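Local coordinates for protein AcrH (Aeromonas hydrophila, PDB 3WXX) that binds the translocator AopB as its chaperone, probably keeping it ready for type III secretion and translocon assembly, at residues Q92-P97 against P128-L133. The protein carries 1 engineered substitution. Sequence-based numbering, arbitrary orientation.
Sequences QEPRFP and PELAEL
At the start of helix 95-106, Pro94 meets Leu130, the N-cap residue of helix 131-149, and Leu133 in its first turn, which joins the beginnings of two helices in this all-helical, tetratricopeptide-like chaperone. The CG corner of the Pro94 ring does the touching: it lies 3.9 Å from CD1 of Leu130, the two side chains meeting tip to tip, and 4.2 Å from CD2 of Leu133, whose side chain passes at a slant. Different rotamers, CG anti to the backbone N in Leu133 (chi1 177°) but anti to the carbonyl carbon in Leu130 (chi1 -63°), bring these methyls to one proline carbon. Proline suits the entry to a helix because it has no N-H to leave without a partner there, and its ring is a compact apolar surface; Leu123 and Ala124 of helix 110-126 also touch it. CD2 of Leu133 extends to the aliphatic CG of Arg95, 4.2 Å away. Glu93 caps the helix, the anti lone pair of its OE1 accepting from Arg95 N (2.7 Å, 161°). From above the carboxylate plane, Arg95 NE also reaches OE1, which lies nearly in the guanidinium plane at its edge, and NH2 reaches OE2 (2.8 Å). NH1 bonds to Val5 O of the AopB chain. With no hydrogen bond between the segments, their cohesion is apolar, and the side-on salt bridge fixes an arginine that reaches the bound translocator.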
# COMPACT_ATOMS: atom_id res chain seq x y z
N GLN A 92 -2.53 -13.66 6.90
CA GLN A 92 -3.52 -14.69 7.15
C GLN A 92 -4.88 -14.32 6.61
O GLN A 92 -5.80 -15.13 6.69
CB GLN A 92 -3.58 -14.99 8.65
CG GLN A 92 -2.22 -15.31 9.28
CD GLN A 92 -1.30 -16.18 8.39
OE1 GLN A 92 -1.75 -17.03 7.61
NE2 GLN A 92 0.01 -15.97 8.52
N GLU A 93 -5.01 -13.13 6.03
CA GLU A 93 -6.31 -12.63 5.56
C GLU A 93 -6.58 -13.05 4.12
O GLU A 93 -5.86 -12.65 3.21
CB GLU A 93 -6.37 -11.10 5.68
CG GLU A 93 -7.55 -10.47 5.00
CD GLU A 93 -8.88 -11.04 5.47
OE1 GLU A 93 -9.56 -11.70 4.69
OE2 GLU A 93 -9.25 -10.83 6.63
N PRO A 94 -7.62 -13.86 3.92
CA PRO A 94 -7.84 -14.42 2.57
C PRO A 94 -8.46 -13.45 1.58
O PRO A 94 -8.32 -13.64 0.36
CB PRO A 94 -8.79 -15.59 2.83
CG PRO A 94 -9.50 -15.23 4.10
CD PRO A 94 -8.48 -14.50 4.93
N ARG A 95 -9.20 -12.48 2.08
CA ARG A 95 -9.84 -11.50 1.17
C ARG A 95 -8.85 -10.83 0.19
O ARG A 95 -9.21 -10.53 -0.96
CB ARG A 95 -10.60 -10.43 1.97
CG ARG A 95 -12.04 -10.81 2.23
CD ARG A 95 -12.68 -9.88 3.23
NE ARG A 95 -12.10 -10.08 4.56
CZ ARG A 95 -12.44 -9.40 5.66
NH1 ARG A 95 -13.38 -8.45 5.65
NH2 ARG A 95 -11.80 -9.69 6.80
N PHE A 96 -7.60 -10.64 0.63
CA PHE A 96 -6.61 -10.01 -0.21
C PHE A 96 -6.32 -10.83 -1.47
O PHE A 96 -6.56 -10.33 -2.55
CB PHE A 96 -5.34 -9.66 0.59
CG PHE A 96 -5.54 -8.52 1.57
CD1 PHE A 96 -5.88 -7.26 1.12
CD2 PHE A 96 -5.42 -8.72 2.93
CE1 PHE A 96 -6.10 -6.22 2.02
CE2 PHE A 96 -5.62 -7.69 3.83
CZ PHE A 96 -5.95 -6.43 3.37
N PRO A 97 -5.82 -12.07 -1.36
CA PRO A 97 -5.58 -12.85 -2.59
C PRO A 97 -6.85 -13.10 -3.40
O PRO A 97 -6.81 -13.23 -4.67
CB PRO A 97 -5.03 -14.19 -2.08
CG PRO A 97 -5.31 -14.21 -0.62
CD PRO A 97 -5.37 -12.79 -0.16
N PRO A 128 -12.67 -21.50 10.26
CA PRO A 128 -13.98 -22.12 9.97
C PRO A 128 -15.18 -21.17 9.90
O PRO A 128 -16.26 -21.56 9.44
CB PRO A 128 -14.16 -23.13 11.12
CG PRO A 128 -12.86 -23.15 11.87
CD PRO A 128 -12.24 -21.80 11.63
N GLU A 129 -15.00 -19.94 10.36
CA GLU A 129 -15.96 -18.85 10.18
C GLU A 129 -16.17 -18.48 8.69
O GLU A 129 -17.15 -17.83 8.34
CB GLU A 129 -15.40 -17.62 10.91
CG GLU A 129 -16.29 -16.37 10.94
CD GLU A 129 -15.65 -15.23 11.73
OE1 GLU A 129 -14.46 -14.93 11.48
OE2 GLU A 129 -16.34 -14.63 12.59
N LEU A 130 -15.25 -18.93 7.82
CA LEU A 130 -15.12 -18.44 6.46
C LEU A 130 -15.32 -19.50 5.36
O LEU A 130 -14.76 -19.37 4.27
CB LEU A 130 -13.72 -17.84 6.28
CG LEU A 130 -13.35 -16.62 7.14
CD1 LEU A 130 -11.87 -16.35 7.04
CD2 LEU A 130 -14.16 -15.40 6.72
N ALA A 131 -16.15 -20.51 5.61
CA ALA A 131 -16.27 -21.61 4.65
C ALA A 131 -16.96 -21.19 3.33
O ALA A 131 -16.68 -21.75 2.26
CB ALA A 131 -16.95 -22.81 5.27
N GLU A 132 -17.86 -20.21 3.40
CA GLU A 132 -18.51 -19.71 2.21
C GLU A 132 -17.49 -19.12 1.23
O GLU A 132 -17.50 -19.44 0.02
CB GLU A 132 -19.63 -18.72 2.55
CG GLU A 132 -19.78 -17.58 1.58
CD GLU A 132 -21.15 -16.99 1.68
OE1 GLU A 132 -21.98 -17.50 2.47
OE2 GLU A 132 -21.37 -16.04 0.92
N LEU A 133 -16.63 -18.25 1.75
CA LEU A 133 -15.59 -17.64 0.93
C LEU A 133 -14.61 -18.72 0.44
O LEU A 133 -14.15 -18.68 -0.71
CB LEU A 133 -14.86 -16.55 1.71
CG LEU A 133 -13.70 -15.86 1.01
CD1 LEU A 133 -14.19 -15.15 -0.23
CD2 LEU A 133 -13.04 -14.88 1.93